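Long-range contacts in microcin B17-processing protein McbC (Escherichia coli str. K-12 substr. MG1655, PDB 6GRH), which binds flavin mononucleotide and, as an oxidoreductase of the nitroreductase family, helps process the inactive microcin B17 precursor into the active peptide: residues 134-139 and 186-191; 146-151 and 165-170; 161-166 and 246-251; 220-225 and 258-263. One frame throughout, in Å; residues are numbered along the deposited sequence. Where two conformers were deposited one is given.

Contact 1 (134-139 and 186-191)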
loop_
_atom_site.group_PDB
_atom_site.type_symbol
_atom_site.label_atom_id
_atom_site.label_comp_id
_atom_site.label_asym_id
_atom_site.label_seq_id
_atom_site.Cartn_x
_atom_site.Cartn_y
_atom_site.Cartn_z
ATOM N N CYS D 134 25.104 -22.172 -4.483
ATOM C CA CYS D 134 25.376 -22.503 -3.080
ATOM C C CYS D 134 25.800 -23.955 -2.962
ATOM O O CYS D 134 25.045 -24.849 -3.344
ATOM C CB CYS D 134 24.129 -22.233 -2.218
ATOM S SG CYS D 134 23.729 -20.472 -2.062
ATOM N N ARG D 135 27.010 -24.191 -2.439
ATOM C CA ARG D 135 27.542 -25.543 -2.256
ATOM C C ARG D 135 27.072 -26.058 -0.890
ATOM O O ARG D 135 27.317 -25.410 0.118
ATOM C CB ARG D 135 29.069 -25.517 -2.333
ATOM C CG ARG D 135 29.746 -26.835 -2.024
ATOM C CD ARG D 135 31.221 -26.783 -2.407
ATOM N NE ARG D 135 31.924 -27.984 -1.992
ATOM C CZ ARG D 135 32.422 -28.211 -0.768
ATOM N NH1 ARG D 135 32.309 -27.317 0.217
ATOM N NH2 ARG D 135 33.039 -29.357 -0.532
ATOM N N LEU D 136 26.407 -27.210 -0.868
ATOM C CA LEU D 136 25.656 -27.673 0.315
ATOM C C LEU D 136 26.103 -28.981 0.933
ATOM O O LEU D 136 25.563 -29.366 1.980
ATOM C CB LEU D 136 24.177 -27.832 -0.029
ATOM C CG LEU D 136 23.452 -26.584 -0.517
ATOM C CD1 LEU D 136 22.008 -26.927 -0.801
ATOM C CD2 LEU D 136 23.560 -25.496 0.527
ATOM N N SER D 137 27.038 -29.674 0.289
ATOM C CA SER D 137 27.568 -30.934 0.811
ATOM C C SER D 137 29.074 -30.938 0.653
ATOM O O SER D 137 29.592 -30.459 -0.359
ATOM C CB SER D 137 26.985 -32.101 0.019
ATOM O OG SER D 137 27.718 -33.301 0.234
ATOM N N GLU D 138 29.776 -31.531 1.627
ATOM C CA GLU D 138 31.207 -31.769 1.473
ATOM C C GLU D 138 31.512 -32.846 0.426
ATOM O O GLU D 138 32.661 -32.996 0.044
ATOM C CB GLU D 138 31.878 -32.091 2.821
ATOM C CG GLU D 138 31.763 -30.956 3.852
ATOM C CD GLU D 138 32.282 -29.581 3.382
ATOM O OE1 GLU D 138 33.315 -29.498 2.655
ATOM O OE2 GLU D 138 31.655 -28.565 3.767
ATOM N N ASN D 139 30.489 -33.575 -0.032
ATOM C CA ASN D 139 30.625 -34.467 -1.188
ATOM C C ASN D 139 30.457 -33.770 -2.541
ATOM O O ASN D 139 30.422 -34.424 -3.581
ATOM C CB ASN D 139 29.661 -35.663 -1.081
ATOM C CG ASN D 139 30.304 -36.876 -0.464
ATOM O OD1 ASN D 139 31.448 -37.217 -0.778
ATOM N ND2 ASN D 139 29.558 -37.566 0.384
ATOM N N HIS D 186 23.178 -31.748 -3.120
ATOM C CA HIS D 186 24.573 -31.364 -3.337
ATOM C C HIS D 186 24.767 -29.856 -3.425
ATOM O O HIS D 186 25.751 -29.321 -2.924
ATOM C CB HIS D 186 25.132 -32.013 -4.608
ATOM C CG HIS D 186 25.474 -33.463 -4.447
ATOM N ND1 HIS D 186 24.579 -34.478 -4.716
ATOM C CD2 HIS D 186 26.616 -34.066 -4.052
ATOM C CE1 HIS D 186 25.161 -35.644 -4.504
ATOM N NE2 HIS D 186 26.396 -35.424 -4.090
ATOM N N PHE D 187 23.848 -29.173 -4.094
ATOM C CA PHE D 187 23.962 -27.743 -4.262
ATOM C C PHE D 187 22.610 -27.124 -4.522
ATOM O O PHE D 187 21.631 -27.839 -4.729
ATOM C CB PHE D 187 24.977 -27.408 -5.381
ATOM C CG PHE D 187 24.548 -27.791 -6.776
ATOM C CD1 PHE D 187 24.758 -29.066 -7.263
ATOM C CD2 PHE D 187 24.002 -26.836 -7.634
ATOM C CE1 PHE D 187 24.413 -29.413 -8.579
ATOM C CE2 PHE D 187 23.626 -27.178 -8.931
ATOM C CZ PHE D 187 23.851 -28.475 -9.404
ATOM N N ALA D 188 22.566 -25.792 -4.458
ATOM C CA ALA D 188 21.384 -25.032 -4.831
ATOM C C ALA D 188 21.724 -23.910 -5.768
ATOM O O ALA D 188 22.836 -23.421 -5.776
ATOM C CB ALA D 188 20.705 -24.471 -3.597
ATOM N N LEU D 189 20.743 -23.507 -6.562
ATOM C CA LEU D 189 20.788 -22.215 -7.234
ATOM C C LEU D 189 19.811 -21.308 -6.510
ATOM O O LEU D 189 18.713 -21.743 -6.132
ATOM C CB LEU D 189 20.467 -22.328 -8.723
ATOM C CG LEU D 189 21.451 -23.158 -9.553
ATOM C CD1 LEU D 189 20.963 -23.206 -10.985
ATOM C CD2 LEU D 189 22.880 -22.616 -9.448
ATOM N N VAL D 190 20.219 -20.059 -6.298
ATOM C CA VAL D 190 19.374 -19.036 -5.707
ATOM C C VAL D 190 19.227 -17.887 -6.717
ATOM O O VAL D 190 20.222 -17.306 -7.158
ATOM C CB VAL D 190 19.952 -18.519 -4.384
ATOM C CG1 VAL D 190 18.986 -17.541 -3.728
ATOM C CG2 VAL D 190 20.242 -19.653 -3.423
ATOM N N TYR D 191 17.990 -17.592 -7.105
ATOM C CA TYR D 191 17.698 -16.580 -8.107
ATOM C C TYR D 191 17.280 -15.317 -7.380
ATOM O O TYR D 191 16.335 -15.360 -6.590
ATOM C CB TYR D 191 16.576 -17.046 -9.048
ATOM C CG TYR D 191 16.877 -18.310 -9.770
ATOM C CD1 TYR D 191 17.389 -18.283 -11.071
ATOM C CD2 TYR D 191 16.675 -19.566 -9.154
ATOM C CE1 TYR D 191 17.699 -19.470 -11.738
ATOM C CE2 TYR D 191 16.955 -20.762 -9.821
ATOM C CZ TYR D 191 17.468 -20.707 -11.113
ATOM O OH TYR D 191 17.733 -21.853 -11.801
#

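Contact 2 (146-151 and 165-170)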
loop_
_atom_site.group_PDB
_atom_site.type_symbol
_atom_site.label_atom_id
_atom_site.label_comp_id
_atom_site.label_asym_id
_atom_site.label_seq_id
_atom_site.Cartn_x
_atom_site.Cartn_y
_atom_site.Cartn_z
ATOM N N GLY D 146 36.920 -23.673 0.457
ATOM C CA GLY D 146 36.297 -22.895 1.523
ATOM C C GLY D 146 35.293 -21.851 1.076
ATOM O O GLY D 146 34.641 -21.247 1.914
ATOM N N THR D 147 35.160 -21.630 -0.227
ATOM C CA THR D 147 34.151 -20.722 -0.757
ATOM C C THR D 147 32.944 -21.560 -1.144
ATOM O O THR D 147 33.066 -22.462 -1.974
ATOM C CB THR D 147 34.693 -19.961 -1.969
ATOM O OG1 THR D 147 35.822 -19.204 -1.548
ATOM C CG2 THR D 147 33.643 -19.040 -2.565
ATOM N N ASN D 148 31.800 -21.277 -0.520
ATOM C CA ASN D 148 30.586 -22.060 -0.738
ATOM C C ASN D 148 29.454 -21.328 -1.397
ATOM O O ASN D 148 28.447 -21.941 -1.678
ATOM C CB ASN D 148 30.111 -22.652 0.572
ATOM C CG ASN D 148 31.008 -23.751 1.041
ATOM O OD1 ASN D 148 31.348 -24.640 0.263
ATOM N ND2 ASN D 148 31.432 -23.688 2.304
ATOM N N VAL D 149 29.606 -20.028 -1.632
ATOM C CA VAL D 149 28.645 -19.267 -2.424
ATOM C C VAL D 149 29.415 -18.600 -3.545
ATOM O O VAL D 149 30.474 -18.041 -3.305
ATOM C CB VAL D 149 27.928 -18.194 -1.595
ATOM C CG1 VAL D 149 26.860 -17.530 -2.426
ATOM C CG2 VAL D 149 27.299 -18.799 -0.350
ATOM N N TYR D 150 28.863 -18.662 -4.752
ATOM C CA TYR D 150 29.444 -18.044 -5.931
ATOM C C TYR D 150 28.333 -17.318 -6.650
ATOM O O TYR D 150 27.160 -17.620 -6.439
ATOM C CB TYR D 150 30.033 -19.102 -6.881
ATOM C CG TYR D 150 31.192 -19.894 -6.337
ATOM C CD1 TYR D 150 30.989 -21.082 -5.617
ATOM C CD2 TYR D 150 32.495 -19.484 -6.560
ATOM C CE1 TYR D 150 32.049 -21.816 -5.131
ATOM C CE2 TYR D 150 33.568 -20.214 -6.063
ATOM C CZ TYR D 150 33.342 -21.375 -5.356
ATOM O OH TYR D 150 34.411 -22.074 -4.861
ATOM N N HIS D 151 28.701 -16.360 -7.502
ATOM C CA HIS D 151 27.762 -15.679 -8.359
ATOM C C HIS D 151 28.115 -16.058 -9.799
ATOM O O HIS D 151 29.257 -15.897 -10.199
ATOM C CB HIS D 151 27.889 -14.192 -8.077
ATOM C CG HIS D 151 27.159 -13.306 -9.029
ATOM N ND1 HIS D 151 27.725 -12.164 -9.544
ATOM C CD2 HIS D 151 25.914 -13.380 -9.546
ATOM C CE1 HIS D 151 26.855 -11.562 -10.340
ATOM N NE2 HIS D 151 25.741 -12.273 -10.347
ATOM N N CYS D 165 30.906 -18.870 4.062
ATOM C CA CYS D 165 30.111 -19.511 5.117
ATOM C C CYS D 165 30.230 -21.020 4.951
ATOM O O CYS D 165 30.456 -21.503 3.831
ATOM C CB CYS D 165 28.652 -19.109 5.042
ATOM S SG CYS D 165 27.961 -19.180 3.375
ATOM N N ASN D 166 30.127 -21.775 6.048
ATOM C CA ASN D 166 30.234 -23.237 5.937
ATOM C C ASN D 166 28.988 -23.802 5.258
ATOM O O ASN D 166 27.955 -23.124 5.154
ATOM C CB ASN D 166 30.533 -23.946 7.277
ATOM C CG ASN D 166 29.525 -23.628 8.379
ATOM O OD1 ASN D 166 28.321 -23.542 8.161
ATOM N ND2 ASN D 166 30.031 -23.473 9.579
ATOM N N THR D 167 29.108 -25.043 4.808
ATOM C CA THR D 167 28.057 -25.732 4.079
ATOM C C THR D 167 26.787 -25.960 4.932
ATOM O O THR D 167 25.665 -25.887 4.420
ATOM C CB THR D 167 28.630 -27.050 3.522
ATOM O OG1 THR D 167 28.269 -27.187 2.143
ATOM C CG2 THR D 167 28.177 -28.262 4.336
ATOM N N GLN D 168 26.972 -26.194 6.233
ATOM C CA GLN D 168 25.840 -26.380 7.186
ATOM C C GLN D 168 24.977 -25.126 7.402
ATOM O O GLN D 168 23.746 -25.218 7.445
ATOM C CB GLN D 168 26.344 -26.894 8.529
ATOM C CG GLN D 168 27.016 -28.270 8.449
ATOM C CD GLN D 168 28.533 -28.237 8.192
ATOM O OE1 GLN D 168 29.139 -27.179 7.936
ATOM N NE2 GLN D 168 29.151 -29.412 8.262
ATOM N N SER D 169 25.610 -23.957 7.521
ATOM C CA SER D 169 24.871 -22.679 7.640
ATOM C C SER D 169 24.032 -22.384 6.407
ATOM O O SER D 169 22.895 -21.929 6.519
ATOM C CB SER D 169 25.817 -21.494 7.840
ATOM O OG SER D 169 26.595 -21.658 9.003
ATOM N N LEU D 170 24.611 -22.610 5.229
ATOM C CA LEU D 170 23.897 -22.398 3.986
ATOM C C LEU D 170 22.719 -23.309 3.866
ATOM O O LEU D 170 21.665 -22.873 3.448
ATOM C CB LEU D 170 24.766 -22.651 2.750
ATOM C CG LEU D 170 25.555 -21.503 2.178
ATOM C CD1 LEU D 170 26.456 -22.039 1.075
ATOM C CD2 LEU D 170 24.627 -20.404 1.667
#

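Contact 3 (161-166 and 246-251)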
loop_
_atom_site.group_PDB
_atom_site.type_symbol
_atom_site.label_atom_id
_atom_site.label_comp_id
_atom_site.label_asym_id
_atom_site.label_seq_id
_atom_site.Cartn_x
_atom_site.Cartn_y
_atom_site.Cartn_z
ATOM N N PRO D 161 33.606 -15.455 -6.645
ATOM C CA PRO D 161 33.453 -15.843 -5.253
ATOM C C PRO D 161 32.601 -14.860 -4.457
ATOM O O PRO D 161 32.779 -13.667 -4.598
ATOM C CB PRO D 161 34.886 -15.835 -4.729
ATOM C CG PRO D 161 35.697 -16.175 -5.910
ATOM C CD PRO D 161 35.022 -15.457 -7.041
ATOM N N VAL D 162 31.682 -15.372 -3.644
ATOM C CA VAL D 162 30.784 -14.536 -2.856
ATOM C C VAL D 162 30.947 -14.700 -1.348
ATOM O O VAL D 162 31.014 -13.691 -0.650
ATOM C CB VAL D 162 29.326 -14.761 -3.295
ATOM C CG1 VAL D 162 28.323 -14.091 -2.352
ATOM C CG2 VAL D 162 29.137 -14.251 -4.722
ATOM N N ALA D 163 30.981 -15.928 -0.830
ATOM C CA ALA D 163 31.004 -16.148 0.628
ATOM C C ALA D 163 31.706 -17.431 1.030
ATOM O O ALA D 163 31.681 -18.425 0.308
ATOM C CB ALA D 163 29.595 -16.138 1.196
ATOM N N THR D 164 32.330 -17.373 2.200
ATOM C CA THR D 164 33.000 -18.492 2.813
ATOM C C THR D 164 32.229 -19.001 4.039
ATOM O O THR D 164 32.843 -19.512 4.971
ATOM C CB THR D 164 34.400 -18.057 3.274
ATOM O OG1 THR D 164 34.263 -16.985 4.208
ATOM C CG2 THR D 164 35.246 -17.571 2.104
ATOM N N CYS D 165 30.906 -18.870 4.062
ATOM C CA CYS D 165 30.111 -19.511 5.117
ATOM C C CYS D 165 30.230 -21.020 4.951
ATOM O O CYS D 165 30.456 -21.503 3.831
ATOM C CB CYS D 165 28.652 -19.109 5.042
ATOM S SG CYS D 165 27.961 -19.180 3.375
ATOM N N ASN D 166 30.127 -21.775 6.048
ATOM C CA ASN D 166 30.234 -23.237 5.937
ATOM C C ASN D 166 28.988 -23.802 5.258
ATOM O O ASN D 166 27.955 -23.124 5.154
ATOM C CB ASN D 166 30.533 -23.946 7.277
ATOM C CG ASN D 166 29.525 -23.628 8.379
ATOM O OD1 ASN D 166 28.321 -23.542 8.161
ATOM N ND2 ASN D 166 30.031 -23.473 9.579
ATOM N N THR D 246 23.084 -14.821 4.987
ATOM C CA THR D 246 24.047 -15.933 4.926
ATOM C C THR D 246 24.918 -15.849 3.671
ATOM O O THR D 246 26.111 -16.107 3.712
ATOM C CB THR D 246 23.310 -17.296 5.033
ATOM O OG1 THR D 246 22.605 -17.326 6.272
ATOM C CG2 THR D 246 24.276 -18.469 5.037
ATOM N N MET D 247 24.310 -15.421 2.581
ATOM C CA MET D 247 25.001 -15.137 1.316
ATOM C C MET D 247 25.701 -13.757 1.244
ATOM O O MET D 247 26.307 -13.425 0.217
ATOM C CB MET D 247 24.005 -15.275 0.166
ATOM C CG MET D 247 23.498 -16.705 -0.009
ATOM S SD MET D 247 22.162 -16.813 -1.226
ATOM C CE MET D 247 23.058 -16.498 -2.715
ATOM N N ASN D 248 25.621 -12.977 2.320
ATOM C CA ASN D 248 26.128 -11.617 2.395
ATOM C C ASN D 248 25.512 -10.678 1.339
ATOM O O ASN D 248 26.160 -9.744 0.871
ATOM C CB ASN D 248 27.664 -11.605 2.352
ATOM C CG ASN D 248 28.272 -12.139 3.631
ATOM O OD1 ASN D 248 27.825 -11.795 4.722
ATOM N ND2 ASN D 248 29.270 -12.974 3.504
ATOM N N LEU D 249 24.250 -10.904 1.002
ATOM C CA LEU D 249 23.544 -9.997 0.101
ATOM C C LEU D 249 23.025 -8.793 0.890
ATOM O O LEU D 249 22.594 -8.941 2.043
ATOM C CB LEU D 249 22.370 -10.693 -0.566
ATOM C CG LEU D 249 22.622 -11.922 -1.442
ATOM C CD1 LEU D 249 21.292 -12.397 -2.018
ATOM C CD2 LEU D 249 23.581 -11.620 -2.545
ATOM N N ASP D 250 22.995 -7.628 0.251
ATOM C CA ASP D 250 22.407 -6.420 0.827
ATOM C C ASP D 250 20.932 -6.325 0.416
ATOM O O ASP D 250 20.605 -6.003 -0.747
ATOM C CB ASP D 250 23.170 -5.193 0.368
ATOM C CG ASP D 250 22.792 -3.905 1.160
ATOM O OD1 ASP D 250 21.643 -3.725 1.650
ATOM O OD2 ASP D 250 23.689 -3.031 1.276
ATOM N N GLN D 251 20.057 -6.598 1.393
ATOM C CA GLN D 251 18.607 -6.643 1.175
ATOM C C GLN D 251 17.968 -5.347 0.750
ATOM O O GLN D 251 16.856 -5.377 0.257
ATOM C CB GLN D 251 17.895 -7.163 2.422
ATOM C CG GLN D 251 18.069 -8.662 2.611
ATOM C CD GLN D 251 17.535 -9.090 3.953
ATOM O OE1 GLN D 251 16.336 -9.232 4.088
ATOM N NE2 GLN D 251 18.404 -9.200 4.963
#

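Contact 4 (220-225 and 258-263)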
loop_
_atom_site.group_PDB
_atom_site.type_symbol
_atom_site.label_atom_id
_atom_site.label_comp_id
_atom_site.label_asym_id
_atom_site.label_seq_id
_atom_site.Cartn_x
_atom_site.Cartn_y
_atom_site.Cartn_z
ATOM N N ASN D 220 14.688 -23.448 -17.580
ATOM C CA ASN D 220 15.872 -23.908 -18.322
ATOM C C ASN D 220 16.725 -24.863 -17.487
ATOM O O ASN D 220 17.248 -25.866 -18.006
ATOM C CB ASN D 220 16.752 -22.733 -18.771
ATOM C CG ASN D 220 16.356 -22.187 -20.115
ATOM O OD1 ASN D 220 15.310 -22.540 -20.648
ATOM N ND2 ASN D 220 17.197 -21.295 -20.669
ATOM N N ALA D 221 16.879 -24.528 -16.216
ATOM C CA ALA D 221 17.622 -25.363 -15.286
ATOM C C ALA D 221 16.944 -26.721 -15.036
ATOM O O ALA D 221 17.626 -27.727 -14.994
ATOM C CB ALA D 221 17.888 -24.628 -13.990
ATOM N N VAL D 222 15.620 -26.744 -14.908
ATOM C CA VAL D 222 14.830 -28.002 -14.849
ATOM C C VAL D 222 15.111 -28.882 -16.057
ATOM O O VAL D 222 15.403 -30.084 -15.923
ATOM C CB VAL D 222 13.303 -27.738 -14.758
ATOM C CG1 VAL D 222 12.491 -29.017 -14.943
ATOM C CG2 VAL D 222 12.939 -27.085 -13.423
ATOM N N LEU D 223 15.023 -28.278 -17.235
ATOM C CA LEU D 223 15.189 -28.998 -18.488
ATOM C C LEU D 223 16.637 -29.481 -18.670
ATOM O O LEU D 223 16.852 -30.618 -19.028
ATOM C CB LEU D 223 14.719 -28.153 -19.669
ATOM C CG LEU D 223 13.238 -27.758 -19.664
ATOM C CD1 LEU D 223 12.965 -26.763 -20.792
ATOM C CD2 LEU D 223 12.321 -28.971 -19.741
ATOM N N VAL D 224 17.614 -28.635 -18.364
ATOM C CA VAL D 224 19.019 -29.020 -18.481
ATOM C C VAL D 224 19.347 -30.124 -17.453
ATOM O O VAL D 224 19.986 -31.127 -17.798
ATOM C CB VAL D 224 19.949 -27.786 -18.357
ATOM C CG1 VAL D 224 21.415 -28.186 -18.264
ATOM C CG2 VAL D 224 19.736 -26.834 -19.548
ATOM N N ALA D 225 18.871 -29.954 -16.218
ATOM C CA ALA D 225 19.084 -30.941 -15.141
ATOM C C ALA D 225 18.548 -32.335 -15.480
ATOM O O ALA D 225 19.231 -33.347 -15.248
ATOM C CB ALA D 225 18.459 -30.444 -13.853
ATOM N N ILE D 258 13.624 -17.259 -5.265
ATOM C CA ILE D 258 13.347 -18.684 -5.302
ATOM C C ILE D 258 14.671 -19.429 -5.197
ATOM O O ILE D 258 15.728 -18.932 -5.620
ATOM C CB ILE D 258 12.529 -19.060 -6.568
ATOM C CG1 ILE D 258 11.811 -20.385 -6.423
ATOM C CG2 ILE D 258 13.377 -19.049 -7.825
ATOM C CD1 ILE D 258 10.671 -20.350 -5.433
ATOM N N VAL D 259 14.606 -20.593 -4.574
ATOM C CA VAL D 259 15.746 -21.483 -4.421
ATOM C C VAL D 259 15.465 -22.731 -5.262
ATOM O O VAL D 259 14.303 -23.102 -5.470
ATOM C CB VAL D 259 15.958 -21.822 -2.928
ATOM C CG1 VAL D 259 16.997 -22.928 -2.739
ATOM C CG2 VAL D 259 16.380 -20.573 -2.155
ATOM N N GLN D 260 16.512 -23.361 -5.770
ATOM C CA GLN D 260 16.364 -24.585 -6.558
ATOM C C GLN D 260 17.447 -25.549 -6.148
ATOM O O GLN D 260 18.636 -25.276 -6.332
ATOM C CB GLN D 260 16.433 -24.301 -8.056
ATOM C CG GLN D 260 16.052 -25.471 -8.946
ATOM C CD GLN D 260 15.996 -25.083 -10.410
ATOM O OE1 GLN D 260 16.560 -24.059 -10.814
ATOM N NE2 GLN D 260 15.362 -25.934 -11.230
ATOM N N PHE D 261 17.030 -26.668 -5.585
ATOM C CA PHE D 261 17.959 -27.688 -5.088
ATOM C C PHE D 261 18.282 -28.693 -6.174
ATOM O O PHE D 261 17.424 -28.999 -6.996
ATOM C CB PHE D 261 17.346 -28.416 -3.889
ATOM C CG PHE D 261 17.263 -27.569 -2.654
ATOM C CD1 PHE D 261 18.423 -27.175 -1.997
ATOM C CD2 PHE D 261 16.046 -27.161 -2.149
ATOM C CE1 PHE D 261 18.363 -26.400 -0.864
ATOM C CE2 PHE D 261 15.980 -26.395 -1.002
ATOM C CZ PHE D 261 17.138 -25.997 -0.365
ATOM N N PHE D 262 19.518 -29.195 -6.164
ATOM C CA PHE D 262 19.974 -30.185 -7.134
ATOM C C PHE D 262 20.731 -31.285 -6.441
ATOM O O PHE D 262 21.457 -31.041 -5.464
ATOM C CB PHE D 262 20.899 -29.562 -8.178
ATOM C CG PHE D 262 20.231 -28.539 -9.033
ATOM C CD1 PHE D 262 20.151 -27.214 -8.612
ATOM C CD2 PHE D 262 19.639 -28.904 -10.239
ATOM C CE1 PHE D 262 19.535 -26.263 -9.394
ATOM C CE2 PHE D 262 19.005 -27.952 -11.022
ATOM C CZ PHE D 262 18.952 -26.634 -10.602
ATOM N N GLY D 263 20.609 -32.485 -6.990
ATOM C CA GLY D 263 21.276 -33.633 -6.427
ATOM C C GLY D 263 20.825 -34.979 -6.954
ATOM O O GLY D 263 20.293 -35.083 -8.066
#

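Contact 1 (134-139 and 186-191)
Leu136 and Cys134 each hold their outer group beside the backbone N, anti to the carbonyl carbon (chi1 -59° and -69°), which lays the Leu136 branch over Ala188 and the Cys134 sulfur beside Val190. Leu136 CD1 rests 3.9 Å from Ala188 CB, and Cys134 SG lies 3.8 Å from Val190 CG2. The small alanine suits this place because its methyl lets the leucine branch come down close to the strand.

The backbones run antiparallel. Cys134 and Ala188 are a hydrogen-bonded pair, with Cys134 N to Ala188 O and Ala188 N to Cys134 O both 2.9 Å. The following pair, Arg135 and Phe187, is non-hydrogen-bonded and turns its side chains to the other face. Beyond it, Leu136 N donates to His186 O (3.0 Å). In the turn that follows, Ser137 OG accepts from Asn139 N (2.8 Å), an ST turn, and also bonds Asp91. Asn139 O lies at the edge of the His186 ring, 3.9 Å from His186 CD2, and His186 NE2 bonds Asn93 O. Arg135 NH2 makes a salt bridge to Glu138 OE1 (3.2 Å), while its NH1 reaches Asn148.

His186 and Phe187 form a classic beta bulge against Phe262 of the adjoining strand 254-263. Leu170 and Leu174 of helix 167-175 cover the face with Leu136 and Ala188, and Ile100 and Leu103 of helix 97-108 pack on the Phe187 ring.

Contact 2 (146-151 and 165-170)
Asn148 and Val149 form a classic beta bulge opposite Ala163, and the contact ties this bulge to the capped N-terminus of helix 167-175. Asn148 ND2 donates to Cys165 O over 2.8 Å. The bond is nearly straight at 174° and lies in the plane of both the amide and the carbonyl. Asn148 OD1 in turn accepts from Arg135 NH1, so the buried amide is held at both ends and its rotation is fixed. Asparagine suits the place because one short side chain supplies a donor for the loop and an acceptor for the arginine.

Beside this polar link Leu170 fills in: its CD1 lies 3.4 Å from the carbonyl Asn148 O and 3.6 Å from Val149 CG2, the valine and leucine side chains meeting at a slant. The same valine methyl touches Cys165 SG at 3.8 Å. At chi1 46° the sulfur sits between its own backbone N and carbonyl carbon, within touch of that methyl.

Asn166 is the N-cap. Its OD1 accepts from Ser169 N (2.8 Å) and from Ser169 OG (2.7 Å), two bonds that grip one oxygen and close the first turn of the helix.

Tyr150 packs on Ile70 and His151 on Val60 of the second subunit. Strand 149-153 runs between strands 129-135 and 158-163, and the start of helix 167-175 packs beside the bulge. Leu170 also touches Leu136, in the loop after strand 129-135, and Thr246 of helix 240-246.

Contact 3 (161-166 and 246-251)
Ala163 and Met247 approach to 6.1 Å between their CA atoms, where the bulged end of strand 158-163 passes the end of helix 240-246. Val162 and Ala163 both face Val149, a classic beta bulge. On the other side the helix stops in a Schellman motif: Asn248 takes a left-handed backbone conformation (phi 58°, psi 34°), which asparagine adopts more readily than most residues.

The last carbonyls of the helix lie against apolar atoms of the edge strand and of the loop after it. Val162 CG1 is anti to its backbone N (chi1 170°) and comes within 3.3 Å of Met247 O. Cys165 SG lies 3.6 Å from Thr246 O and 4.1 Å from Thr246 CG2, a van der Waals touch. The threonine hydroxyl turns instead to Tyr242 O, one helical turn back, which leaves its methyl for the sulfur. Ala163, whose small CB lets the loop come near, meets Asn248 ND2 at 3.9 Å. Strand 158-163, the outermost of this chain's antiparallel nitroreductase-type sheet, packs here beside the loop leading into strand 254-263. The Met247 CB points away from the edge strand, and its side chain packs on Phe132 and Cys134 of strand 129-135.

Several partners lie beyond the chain. Asn248 OD1 accepts from Arg24 NE of the McbD chain, Gln251 NE2 bonds Gly189 O of the McbB chain, and Phe62 of the second subunit packs on Val162 and Leu249.

Contact 4 (220-225 and 258-263)
Helix 204-227 packs on strand 254-263 of the central sheet, here through Ala221, Val222 and Ala225. The short segments run almost parallel, 5° apart, and their axes approach to 10.7 Å. Two alanines, one turn apart on the side of the helix that faces the strand, leave space for the large side chains of Gln260 and Phe262.

Gln260 is stretched out, with CG anti to the backbone N (chi1 -170°) and the chain extended beyond it, which brings its amide to the helix surface. Its OE1 lies 3.5 Å from Ala221 CB and its NE2 3.5 Å from Val222 CG2, the valine and glutamine side chains crossing at about a right angle. The main polar partners of this buried amide are Tyr191 OH, which donates to OE1, and Asn232 OD1, which accepts from NE2; a weak bond runs from NE2 to Tyr218 O, earlier in the same helix.

As in nitroreductase-family dimers, a long helix lies between the sheet and the second subunit. Here Asn220 OD1 accepts from Gln219 NE2 of that subunit and Leu223 meets its own counterpart, while Ile258, at the start of the strand segment, touches the flavin mononucleotide and packs on Met212 of the second subunit.

Phe262 presents its ring edge to the alanines, with CE2 3.8 Å from Ala225 CB and CZ 4.1 Å from Ala221 CB. The same ring stacks with Phe187 of the adjoining strand, and Leu103 of helix 97-108 also touches it.

Overall arrangement
All four contacts reach one antiparallel sheet. Contacts 2 and 3, with centres 7 Å apart, share Cys165 and Asn166; contact 3 uses the edge strand 158-163 and contact 2 its neighbour 149-153. Contact 1 sits further in, its centre 8 Å from that of contact 2, and Arg135 N to Asn148 O (2.8 Å) joins these two across adjacent strands. It meets contact 4 on its other side, where Leu189 O and Gln260 N are 2.8 Å apart. Cys134 SG also touches Met247 SD of contact 3 at 4.1 Å. Contact 4 is near the cofactor: the Val222 side chain is about 8 Å from flavin mononucleotide, against about 12 Å for that of Ala188 in contact 1.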